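Local coordinates for glutamine cyclotransferase (PDB 3NOL), which catalyses the conversion of N-terminal glutamine to pyroglutamate, and is built as a beta-propeller with a bound calcium ion, at residues Gly101-Lys105 with Asn106-Phe110; Thr133-Asp136 with Gln137-Ile140; Ile230-Lys234 with Glu235-Leu239. One frame throughout, in Å; residues are numbered along the deposited sequence. Where two conformers were deposited one is given.

Contact 1 (Gly101-Lys105 with Asn106-Phe110)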
ATOM      1  N   GLY A 101       5.806  -5.241  -8.926  1.00  6.89           N
ATOM      2  CA  GLY A 101       5.856  -3.794  -8.724  1.00  7.27           C
ATOM      3  C   GLY A 101       5.256  -3.043  -9.912  1.00  7.72           C
ATOM      4  O   GLY A 101       5.409  -3.467 -11.072  1.00  7.16           O
ATOM      5  N   LEU A 102       4.597  -1.919  -9.608  1.00  7.10           N
ATOM      6  CA  LEU A 102       4.095  -0.964 -10.597  1.00  7.22           C
ATOM      7  C   LEU A 102       5.045   0.228 -10.765  1.00  7.58           C
ATOM      8  O   LEU A 102       6.008   0.378 -10.005  1.00  7.00           O
ATOM      9  CB  LEU A 102       2.713  -0.464 -10.157  1.00  6.59           C
ATOM     10  CG  LEU A 102       1.695  -1.592  -9.851  1.00  6.37           C
ATOM     11  CD1 LEU A 102       0.382  -0.963  -9.383  1.00  9.62           C
ATOM     12  CD2 LEU A 102       1.517  -2.540 -11.070  1.00  7.75           C
ATOM     13  N   THR A 103       4.780   1.059 -11.771  1.00  7.94           N
ATOM     14  CA  THR A 103       5.589   2.279 -11.996  1.00  9.01           C
ATOM     15  C   THR A 103       4.690   3.513 -12.112  1.00 10.20           C
ATOM     16  O   THR A 103       3.481   3.389 -12.331  1.00 10.57           O
ATOM     17  CB  THR A 103       6.475   2.200 -13.255  1.00  9.18           C
ATOM     18  OG1 THR A 103       5.638   1.989 -14.385  1.00  7.69           O
ATOM     19  CG2 THR A 103       7.532   1.039 -13.147  1.00  9.46           C
ATOM     20  N   TRP A 104       5.309   4.689 -11.988  1.00 11.82           N
ATOM     21  CA  TRP A 104       4.606   5.967 -11.913  1.00 13.86           C
ATOM     22  C   TRP A 104       3.982   6.333 -13.270  1.00 15.11           C
ATOM     23  O   TRP A 104       2.766   6.478 -13.376  1.00 16.41           O
ATOM     24  CB  TRP A 104       5.575   7.059 -11.444  1.00 14.48           C
ATOM     25  CG  TRP A 104       4.918   8.370 -11.080  1.00 14.69           C
ATOM     26  CD1 TRP A 104       3.731   8.548 -10.434  1.00 15.51           C
ATOM     27  CD2 TRP A 104       5.449   9.679 -11.318  1.00 13.73           C
ATOM     28  NE1 TRP A 104       3.482   9.894 -10.258  1.00 15.09           N
ATOM     29  CE2 TRP A 104       4.524  10.607 -10.793  1.00 14.79           C
ATOM     30  CE3 TRP A 104       6.620  10.153 -11.928  1.00 14.54           C
ATOM     31  CZ2 TRP A 104       4.729  11.983 -10.859  1.00 15.24           C
ATOM     32  CZ3 TRP A 104       6.826  11.533 -11.991  1.00 15.62           C
ATOM     33  CH2 TRP A 104       5.880  12.426 -11.461  1.00 15.60           C
ATOM     34  N   LYS A 105       4.826   6.437 -14.294  1.00 15.90           N
ATOM     35  CA  LYS A 105       4.400   6.897 -15.615  1.00 16.74           C
ATOM     36  C   LYS A 105       4.837   5.989 -16.779  1.00 16.63           C
ATOM     37  O   LYS A 105       4.617   6.326 -17.948  1.00 16.86           O
ATOM     38  CB  LYS A 105       4.940   8.309 -15.848  1.00 16.87           C
ATOM     39  CG  LYS A 105       4.413   9.363 -14.887  1.00 19.87           C
ATOM     40  CD  LYS A 105       2.893   9.307 -14.747  1.00 21.07           C
ATOM     41  CE  LYS A 105       2.288  10.691 -14.882  1.00 24.41           C
ATOM     42  NZ  LYS A 105       3.078  11.712 -14.170  1.00 26.86           N
ATOM     43  N   ASN A 106       5.430   4.845 -16.456  1.00 15.46           N
ATOM     44  CA  ASN A 106       6.024   3.961 -17.462  1.00 15.55           C
ATOM     45  C   ASN A 106       5.015   3.034 -18.159  1.00 15.08           C
ATOM     46  O   ASN A 106       5.319   2.474 -19.223  1.00 15.79           O
ATOM     47  CB  ASN A 106       7.164   3.136 -16.842  1.00 15.55           C
ATOM     48  CG  ASN A 106       8.281   4.001 -16.269  1.00 16.26           C
ATOM     49  OD1 ASN A 106       8.324   4.268 -15.060  1.00 16.53           O
ATOM     50  ND2 ASN A 106       9.204   4.442 -17.141  1.00 16.74           N
ATOM     51  N   GLY A 107       3.837   2.842 -17.553  1.00 14.33           N
ATOM     52  CA  GLY A 107       2.845   1.893 -18.065  1.00 13.72           C
ATOM     53  C   GLY A 107       3.378   0.462 -18.053  1.00 13.48           C
ATOM     54  O   GLY A 107       2.966  -0.396 -18.845  1.00 13.37           O
ATOM     55  N   LEU A 108       4.323   0.220 -17.158  1.00 12.68           N
ATOM     56  CA  LEU A 108       4.835  -1.125 -17.017  1.00 12.85           C
ATOM     57  C   LEU A 108       5.164  -1.449 -15.581  1.00 11.79           C
ATOM     58  O   LEU A 108       5.228  -0.561 -14.710  1.00 10.94           O
ATOM     59  CB  LEU A 108       6.003  -1.375 -17.957  1.00 13.32           C
ATOM     60  CG  LEU A 108       7.259  -0.517 -17.779  1.00 14.09           C
ATOM     61  CD1 LEU A 108       8.127  -1.065 -16.692  1.00 17.31           C
ATOM     62  CD2 LEU A 108       8.003  -0.564 -19.114  1.00 18.55           C
ATOM     63  N   GLY A 109       5.278  -2.744 -15.336  1.00 10.74           N
ATOM     64  CA  GLY A 109       5.610  -3.240 -14.040  1.00  9.39           C
ATOM     65  C   GLY A 109       6.732  -4.254 -14.143  1.00  9.17           C
ATOM     66  O   GLY A 109       7.183  -4.600 -15.245  1.00  8.64           O
ATOM     67  N   PHE A 110       7.174  -4.717 -12.982  1.00  8.77           N
ATOM     68  CA  PHE A 110       8.309  -5.631 -12.879  1.00  8.38           C
ATOM     69  C   PHE A 110       7.954  -6.770 -11.961  1.00  7.96           C
ATOM     70  O   PHE A 110       7.044  -6.648 -11.147  1.00  8.43           O
ATOM     71  CB  PHE A 110       9.545  -4.903 -12.321  1.00  8.80           C
ATOM     72  CG  PHE A 110      10.017  -3.768 -13.196  1.00 10.05           C
ATOM     73  CD1 PHE A 110       9.809  -2.443 -12.815  1.00 11.26           C
ATOM     74  CD2 PHE A 110      10.655  -4.040 -14.413  1.00 12.49           C
ATOM     75  CE1 PHE A 110      10.257  -1.383 -13.636  1.00 11.91           C
ATOM     76  CE2 PHE A 110      11.096  -3.006 -15.251  1.00 13.12           C
ATOM     77  CZ  PHE A 110      10.883  -1.668 -14.871  1.00 12.32           C
TER
HETATM   78  O   HOH W   1       2.205   3.389 -14.969  1.00 20.04           O
HETATM   79  O   HOH W   2       7.714   6.514 -13.882  1.00 23.00           O
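T103 packs against N106, L108 and F110 at the tip of the beta hairpin formed by strands 98-103 and 108-113. These are the middle strands of a four-stranded antiparallel propeller blade. G101 and F110 form an antiparallel hydrogen-bonded pair: G101 N gives to F110 O at 2.9 Å, and F110 N gives to G101 O. Nearer the turn, a side chain adds a link across the hairpin. The T103 hydroxyl donates to L108 O, with OG1 and O 2.6 Å apart. It lies in the plane of that carbonyl, on a lone pair. Its torsion explains this: OG1 stands between the backbone N and the carbonyl carbon (chi1 59°), which turns it toward the returning strand. The same torsion sends CG2 to the F110 ring, where it meets CE1 obliquely at 3.7 Å. N106 crosses T103 at about a right angle, and its CB comes to 3.1 Å from T103 OG1. N106 OD1 stays beside T103 CB, while ND2 bonds to R86 O. A valine in place of T103 would probably leave L108 O without its hydroxyl mate and the turn less firmly held. Two waters bridge the turn. One gives to T103 O and accepts from G107 N. The other accepts from K105 N and gives to N106 OD1, at 2.6 Å from that oxygen. G107 has positive phi (62°), a common setting for glycine in turns. At the exposed tip, K105 bends back so that its NZ lies above one face of W104, toward the rim. The turn is linked by one direct hydroxyl bond and by two waters, one of them resting on the N106 amide, while regular backbone pairing holds the strands behind it.

Contact 2 (Thr133-Asp136 with Gln137-Ile140)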
ATOM      1  N   THR A 133      -1.892  -5.011  -4.216  1.00  5.74           N
ATOM      2  CA  THR A 133      -1.958  -6.033  -3.156  1.00  6.37           C
ATOM      3  C   THR A 133      -2.420  -7.344  -3.836  1.00  6.70           C
ATOM      4  O   THR A 133      -2.452  -7.427  -5.084  1.00  6.72           O
ATOM      5  CB  THR A 133      -2.887  -5.586  -1.949  1.00  6.62           C
ATOM      6  OG1 THR A 133      -2.780  -6.522  -0.859  1.00  5.42           O
ATOM      7  CG2 THR A 133      -4.364  -5.465  -2.390  1.00  7.96           C
ATOM      8  N   HIS A 134      -2.787  -8.344  -3.041  1.00  6.51           N
ATOM      9  CA  HIS A 134      -3.261  -9.601  -3.599  1.00  7.26           C
ATOM     10  C   HIS A 134      -4.155 -10.333  -2.625  1.00  7.75           C
ATOM     11  O   HIS A 134      -4.099 -10.086  -1.429  1.00  7.28           O
ATOM     12  CB  HIS A 134      -2.093 -10.501  -4.021  1.00  7.78           C
ATOM     13  CG  HIS A 134      -1.386 -11.181  -2.889  1.00  8.11           C
ATOM     14  ND1 HIS A 134      -1.812 -12.385  -2.361  1.00  9.94           N
ATOM     15  CD2 HIS A 134      -0.261 -10.850  -2.213  1.00  7.16           C
ATOM     16  CE1 HIS A 134      -0.969 -12.775  -1.418  1.00 10.35           C
ATOM     17  NE2 HIS A 134      -0.026 -11.855  -1.299  1.00  9.17           N
ATOM     18  N   ASN A 135      -4.987 -11.223  -3.156  1.00  8.38           N
ATOM     19  CA  ASN A 135      -5.671 -12.181  -2.300  1.00  9.46           C
ATOM     20  C   ASN A 135      -5.169 -13.579  -2.724  1.00 10.04           C
ATOM     21  O   ASN A 135      -4.090 -13.697  -3.306  1.00  9.42           O
ATOM     22  CB  ASN A 135      -7.199 -11.977  -2.344  1.00 10.21           C
ATOM     23  CG  ASN A 135      -7.806 -12.196  -3.741  1.00  9.96           C
ATOM     24  OD1 ASN A 135      -7.167 -12.751  -4.646  1.00  9.22           O
ATOM     25  ND2 ASN A 135      -9.059 -11.740  -3.919  1.00 12.80           N
ATOM     26  N   ASP A 136      -5.919 -14.633  -2.433  0.50 10.65           N
ATOM     27  CA  ASP A 136      -5.396 -15.973  -2.699  0.50 11.05           C
ATOM     28  C   ASP A 136      -5.354 -16.325  -4.201  0.50 10.96           C
ATOM     29  O   ASP A 136      -4.663 -17.277  -4.597  0.50 11.09           O
ATOM     30  CB  ASP A 136      -6.184 -17.035  -1.919  0.50 11.34           C
ATOM     31  CG  ASP A 136      -5.981 -16.948  -0.403  0.50 11.70           C
ATOM     32  OD1 ASP A 136      -4.998 -16.322   0.079  0.50 11.24           O
ATOM     33  OD2 ASP A 136      -6.819 -17.547   0.311  0.50 11.48           O
ATOM     34  N   GLN A 137      -6.086 -15.562  -5.022  1.00 10.65           N
ATOM     35  CA  GLN A 137      -6.227 -15.860  -6.463  1.00 11.64           C
ATOM     36  C   GLN A 137      -5.707 -14.790  -7.430  1.00 10.69           C
ATOM     37  O   GLN A 137      -5.320 -15.114  -8.550  1.00  9.95           O
ATOM     38  CB  GLN A 137      -7.688 -16.117  -6.812  1.00 11.85           C
ATOM     39  CG  GLN A 137      -8.252 -17.429  -6.279  1.00 17.88           C
ATOM     40  CD  GLN A 137      -9.679 -17.634  -6.738  1.00 24.03           C
ATOM     41  OE1 GLN A 137      -9.939 -18.399  -7.666  1.00 27.52           O
ATOM     42  NE2 GLN A 137     -10.611 -16.903  -6.123  1.00 26.99           N
ATOM     43  N   TYR A 138      -5.755 -13.524  -7.015  1.00 10.03           N
ATOM     44  CA  TYR A 138      -5.445 -12.391  -7.906  1.00 10.11           C
ATOM     45  C   TYR A 138      -4.584 -11.318  -7.267  1.00  9.21           C
ATOM     46  O   TYR A 138      -4.628 -11.124  -6.048  1.00  8.03           O
ATOM     47  CB  TYR A 138      -6.739 -11.691  -8.347  1.00 11.23           C
ATOM     48  CG  TYR A 138      -7.766 -12.613  -8.926  1.00 13.12           C
ATOM     49  CD1 TYR A 138      -7.572 -13.202 -10.178  1.00 13.77           C
ATOM     50  CD2 TYR A 138      -8.933 -12.903  -8.219  1.00 15.29           C
ATOM     51  CE1 TYR A 138      -8.513 -14.060 -10.715  1.00 15.47           C
ATOM     52  CE2 TYR A 138      -9.891 -13.763  -8.743  1.00 17.60           C
ATOM     53  CZ  TYR A 138      -9.682 -14.334  -9.986  1.00 17.18           C
ATOM     54  OH  TYR A 138     -10.646 -15.190 -10.490  1.00 18.27           O
ATOM     55  N   LEU A 139      -3.826 -10.617  -8.108  1.00  8.09           N
ATOM     56  CA  LEU A 139      -3.262  -9.314  -7.739  1.00  7.13           C
ATOM     57  C   LEU A 139      -4.358  -8.287  -7.941  1.00  7.36           C
ATOM     58  O   LEU A 139      -5.178  -8.423  -8.847  1.00  8.65           O
ATOM     59  CB  LEU A 139      -2.071  -8.968  -8.631  1.00  8.11           C
ATOM     60  CG  LEU A 139      -0.836  -9.825  -8.286  1.00  7.42           C
ATOM     61  CD1 LEU A 139       0.110 -10.091  -9.502  1.00 10.12           C
ATOM     62  CD2 LEU A 139      -0.050  -9.299  -7.056  1.00  8.91           C
ATOM     63  N   ILE A 140      -4.319  -7.222  -7.149  1.00  6.53           N
ATOM     64  CA  ILE A 140      -5.363  -6.218  -7.202  1.00  6.47           C
ATOM     65  C   ILE A 140      -4.655  -4.876  -7.235  1.00  6.37           C
ATOM     66  O   ILE A 140      -3.839  -4.583  -6.350  1.00  4.98           O
ATOM     67  CB  ILE A 140      -6.285  -6.287  -5.977  1.00  6.34           C
ATOM     68  CG1 ILE A 140      -6.899  -7.690  -5.810  1.00  6.45           C
ATOM     69  CG2 ILE A 140      -7.359  -5.180  -6.074  1.00  5.60           C
ATOM     70  CD1 ILE A 140      -7.479  -7.874  -4.426  1.00  7.02           C
TER
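N135 and Y138 close the short turn between strands 132-134 and 139-141. The tight part lies around the N135 side chain. Its OD1 accepts two backbone N-H groups, from Y138 N at 2.9 Å and from Q137 N at 3.0 Å. The Y138 donor comes nearly along the C=O axis of the amide, and the Q137 donor sits well above the amide plane. The bond from Q137 N makes this an Asx turn. With chi1 at 62°, the N135 amide folds back over the turn. In return, N135 N donates to Y138 O. This backbone bond and the side-chain bond together close the four-residue turn, in which the side-chain oxygen, not N135 O, receives the Y138 N-H. Behind it, T133 and I140 form an antiparallel hydrogen-bonded pair, with I140 N to T133 O at 2.8 Å. Their side chains lie side by side and point the same way, T133 CG2 being 4.2 Å from I140 CB. On the other face, H134 CB meets L139 CD2 at 3.9 Å. The H134 ring turns off from there, and its ND1 gives an almost straight bond (175°) to N135 O, with the acceptor in the ring plane. The loose side is the tip. D136 and Q137 are exposed; D136 was modelled in two conformers, and the Q137 amide leads away. Q137 does leave its CB over one face of the Y138 ring, toward the rim. Three strands surround the hairpin. H134 NE2 bonds to D94 of strand 89-95, T133 OG1 accepts from W179 N of strand 177-180, and L139 pairs through its backbone with L151 of strand 147-151.

Contact 3 (Ile230-Lys234 with Glu235-Leu239). With CA (calcium ion), chain B; SO4 (sulfate ion), chain D.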
ATOM      1  N   ILE A 230      -0.329   0.731   3.854  1.00  5.30           N
ATOM      2  CA  ILE A 230      -1.080  -0.146   4.737  1.00  5.14           C
ATOM      3  C   ILE A 230      -0.490  -1.524   4.596  1.00  6.03           C
ATOM      4  O   ILE A 230      -0.396  -2.002   3.463  1.00  4.74           O
ATOM      5  CB  ILE A 230      -2.539  -0.285   4.295  1.00  5.26           C
ATOM      6  CG1 ILE A 230      -3.198   1.084   4.071  1.00  5.71           C
ATOM      7  CG2 ILE A 230      -3.306  -1.120   5.340  1.00  5.26           C
ATOM      8  CD1 ILE A 230      -4.558   1.011   3.380  1.00  6.69           C
ATOM      9  N   ALA A 231      -0.146  -2.167   5.718  1.00  5.18           N
ATOM     10  CA  ALA A 231       0.347  -3.567   5.677  1.00  5.76           C
ATOM     11  C   ALA A 231      -0.371  -4.397   6.723  1.00  6.78           C
ATOM     12  O   ALA A 231      -0.843  -3.851   7.726  1.00  7.44           O
ATOM     13  CB  ALA A 231       1.839  -3.620   5.916  1.00  6.71           C
ATOM     14  N   TRP A 232      -0.423  -5.707   6.499  1.00  6.43           N
ATOM     15  CA  TRP A 232      -1.211  -6.581   7.341  1.00  7.14           C
ATOM     16  C   TRP A 232      -0.441  -7.870   7.541  1.00  7.02           C
ATOM     17  O   TRP A 232       0.010  -8.486   6.583  1.00  6.70           O
ATOM     18  CB  TRP A 232      -2.559  -6.838   6.664  1.00  7.42           C
ATOM     19  CG  TRP A 232      -3.446  -7.866   7.306  1.00  6.58           C
ATOM     20  CD1 TRP A 232      -3.875  -9.046   6.745  1.00  7.16           C
ATOM     21  CD2 TRP A 232      -4.062  -7.788   8.603  1.00  7.46           C
ATOM     22  NE1 TRP A 232      -4.707  -9.712   7.621  1.00  8.43           N
ATOM     23  CE2 TRP A 232      -4.838  -8.970   8.769  1.00  7.16           C
ATOM     24  CE3 TRP A 232      -4.032  -6.846   9.637  1.00  8.33           C
ATOM     25  CZ2 TRP A 232      -5.591  -9.218   9.928  1.00  7.99           C
ATOM     26  CZ3 TRP A 232      -4.786  -7.097  10.798  1.00  8.15           C
ATOM     27  CH2 TRP A 232      -5.542  -8.271  10.935  1.00  7.44           C
ATOM     28  N   ASP A 233      -0.307  -8.247   8.810  1.00  7.03           N
ATOM     29  CA  ASP A 233       0.376  -9.449   9.229  1.00  7.28           C
ATOM     30  C   ASP A 233      -0.745 -10.405   9.580  1.00  7.22           C
ATOM     31  O   ASP A 233      -1.386 -10.279  10.631  1.00  7.46           O
ATOM     32  CB  ASP A 233       1.250  -9.133  10.450  1.00  6.80           C
ATOM     33  CG  ASP A 233       1.765 -10.376  11.180  1.00  6.52           C
ATOM     34  OD1 ASP A 233       2.461 -10.168  12.192  1.00  6.97           O
ATOM     35  OD2 ASP A 233       1.458 -11.519  10.777  1.00  6.26           O
ATOM     36  N   LYS A 234      -0.967 -11.358   8.688  1.00  7.91           N
ATOM     37  CA  LYS A 234      -2.072 -12.312   8.787  1.00  8.64           C
ATOM     38  C   LYS A 234      -1.856 -13.310   9.938  1.00  9.09           C
ATOM     39  O   LYS A 234      -2.812 -13.694  10.642  1.00  9.18           O
ATOM     40  CB  LYS A 234      -2.196 -13.052   7.447  1.00  9.95           C
ATOM     41  CG  LYS A 234      -3.256 -14.151   7.382  1.00 12.49           C
ATOM     42  CD  LYS A 234      -4.633 -13.578   7.404  1.00 14.79           C
ATOM     43  CE  LYS A 234      -5.628 -14.534   6.793  1.00 15.34           C
ATOM     44  NZ  LYS A 234      -6.980 -13.944   6.986  1.00 17.12           N
ATOM     45  N   GLU A 235      -0.610 -13.734  10.127  1.00  7.79           N
ATOM     46  CA  GLU A 235      -0.295 -14.682  11.218  1.00  8.26           C
ATOM     47  C   GLU A 235      -0.672 -14.148  12.605  1.00  8.29           C
ATOM     48  O   GLU A 235      -1.352 -14.846  13.389  1.00  8.59           O
ATOM     49  CB  GLU A 235       1.181 -15.079  11.209  1.00  7.95           C
ATOM     50  CG  GLU A 235       1.456 -16.126  12.318  1.00  8.59           C
ATOM     51  CD  GLU A 235       2.898 -16.626  12.421  1.00  9.69           C
ATOM     52  OE1 GLU A 235       3.099 -17.591  13.209  1.00 12.08           O
ATOM     53  OE2 GLU A 235       3.800 -16.060  11.757  1.00 11.71           O
ATOM     54  N   HIS A 236      -0.247 -12.911  12.906  1.00  8.39           N
ATOM     55  CA  HIS A 236      -0.446 -12.300  14.252  1.00  8.39           C
ATOM     56  C   HIS A 236      -1.606 -11.282  14.309  1.00  8.82           C
ATOM     57  O   HIS A 236      -1.902 -10.719  15.382  1.00  9.30           O
ATOM     58  CB  HIS A 236       0.853 -11.638  14.744  1.00  8.06           C
ATOM     59  CG  HIS A 236       2.083 -12.490  14.592  1.00  9.38           C
ATOM     60  ND1 HIS A 236       2.376 -13.540  15.435  1.00 13.35           N
ATOM     61  CD2 HIS A 236       3.079 -12.457  13.673  1.00 10.53           C
ATOM     62  CE1 HIS A 236       3.508 -14.110  15.051  1.00  9.64           C
ATOM     63  NE2 HIS A 236       3.963 -13.464  13.994  1.00 12.44           N
ATOM     64  N   HIS A 237      -2.234 -11.038  13.165  1.00  8.55           N
ATOM     65  CA  HIS A 237      -3.255  -9.990  13.008  1.00  9.16           C
ATOM     66  C   HIS A 237      -2.763  -8.612  13.493  1.00  8.24           C
ATOM     67  O   HIS A 237      -3.331  -8.003  14.414  1.00  8.18           O
ATOM     68  CB  HIS A 237      -4.580 -10.424  13.647  1.00 10.03           C
ATOM     69  CG  HIS A 237      -5.453 -11.230  12.727  1.00 13.13           C
ATOM     70  ND1 HIS A 237      -6.832 -11.159  12.765  1.00 16.44           N
ATOM     71  CD2 HIS A 237      -5.148 -12.117  11.745  1.00 13.95           C
ATOM     72  CE1 HIS A 237      -7.337 -11.978  11.855  1.00 16.62           C
ATOM     73  NE2 HIS A 237      -6.337 -12.565  11.216  1.00 14.07           N
ATOM     74  N   ARG A 238      -1.703  -8.140  12.843  1.00  7.89           N
ATOM     75  CA  ARG A 238      -1.179  -6.786  13.065  1.00  7.65           C
ATOM     76  C   ARG A 238      -1.404  -5.912  11.840  1.00  7.88           C
ATOM     77  O   ARG A 238      -0.929  -6.234  10.741  1.00  7.38           O
ATOM     78  CB  ARG A 238       0.318  -6.823  13.416  1.00  7.35           C
ATOM     79  CG  ARG A 238       0.641  -7.502  14.758  1.00  8.22           C
ATOM     80  CD  ARG A 238       2.139  -7.424  15.124  1.00  7.72           C
ATOM     81  NE  ARG A 238       2.952  -8.212  14.188  1.00  8.78           N
ATOM     82  CZ  ARG A 238       4.289  -8.225  14.123  1.00 11.00           C
ATOM     83  NH1 ARG A 238       5.037  -7.486  14.938  1.00  9.88           N
ATOM     84  NH2 ARG A 238       4.892  -9.000  13.217  1.00  9.24           N
ATOM     85  N   LEU A 239      -2.122  -4.808  12.046  1.00  6.74           N
ATOM     86  CA  LEU A 239      -2.367  -3.830  10.996  1.00  7.07           C
ATOM     87  C   LEU A 239      -1.399  -2.653  11.170  1.00  6.31           C
ATOM     88  O   LEU A 239      -1.324  -2.066  12.257  1.00  7.22           O
ATOM     89  CB  LEU A 239      -3.809  -3.326  11.082  1.00  6.69           C
ATOM     90  CG  LEU A 239      -4.298  -2.340  10.015  1.00  7.75           C
ATOM     91  CD1 LEU A 239      -4.197  -2.923   8.620  1.00  6.20           C
ATOM     92  CD2 LEU A 239      -5.724  -1.871  10.309  1.00  7.42           C
TER
HETATM   93 CA    CA B 263      -0.080  -2.568   1.112  1.00  5.77          CA
HETATM   94  S   SO4 D 264      -8.430 -13.887   3.654  1.00 30.66           S
HETATM   95  O1  SO4 D 264      -8.167 -15.049   4.508  1.00 31.46           O
HETATM   96  O2  SO4 D 264      -8.073 -12.659   4.355  1.00 30.36           O
HETATM   97  O3  SO4 D 264      -7.629 -14.031   2.439  1.00 28.92           O
HETATM   98  O4  SO4 D 264      -9.855 -13.830   3.305  1.00 30.25           O
HETATM   99  O   HOH W   3       3.899 -13.068  10.812  1.00 26.74           O
HETATM  100  O   HOH W   4       0.575  -4.075  -0.630  1.00  6.17           O
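D233 OD2 accepts from two groups, H236 N at 3.1 Å and a water at 2.9 Å. H236 N comes from above the carboxylate plane, in a nearly straight bond (170°). The water also gives to E235 OE2, which ties the two acidic side chains together across the turn. The motif is a beta hairpin of strands 227-233 and 238-243 in the propeller, and its turn ends in a G1 beta bulge. In the bulge, H237 and R238 both face D233, and H237 has the positive phi that this bulge requires. D233 and R238 are also an antiparallel hydrogen-bonded pair, with D233 N giving to R238 O at 2.9 Å. The D233 carboxylate is set back toward the turn because CG is anti to the backbone N (chi1 167°). R238 NE and NH2 form a salt bridge to D233 OD1, but the place of that oxygen is less sure, so its details are doubtful. W232 and L239 lie on the other face, and W232 reaches H237 at the bulge. W232 points an edge of its six-membered ring at the face of H237 in an edge-to-face pair, the ring planes 53° apart. W232 CZ2 lies over the centre of the imidazole and 3.4 Å from H237 CG. W232 CE3 also packs on L239 CB at 3.8 Å. Further along, I230 CG2 and L239 CD1 meet side by side in the buried part of the hairpin. K234 leads outward from the turn. Its NZ forms a salt bridge with D181 and hydrogen-bonds two oxygens of a sulfate, probably from the crystallisation liquor. F48, E176, L177 and E178 share the calcium with this strand, which contributes the backbone oxygen I230 O at 2.4 Å from the metal.

All three contacts are hairpin turns, in series along the chain, and none touches another. Each has a buried strand end and a more exposed tip. Contact 1 joins the second and third strands of its blade. Contacts 2 and 3 each join an end strand of a sheet to the next strand, and both lie near the calcium; contact 3 supplies a ligand to it. Contacts 1 and 3 are on opposite sides of the chain's centre, their centres about 26 Å apart. Their turns are closed differently: a threonine hydroxyl and waters in contact 1, an asparagine amide in contact 2, and an aspartate with a beta bulge in contact 3.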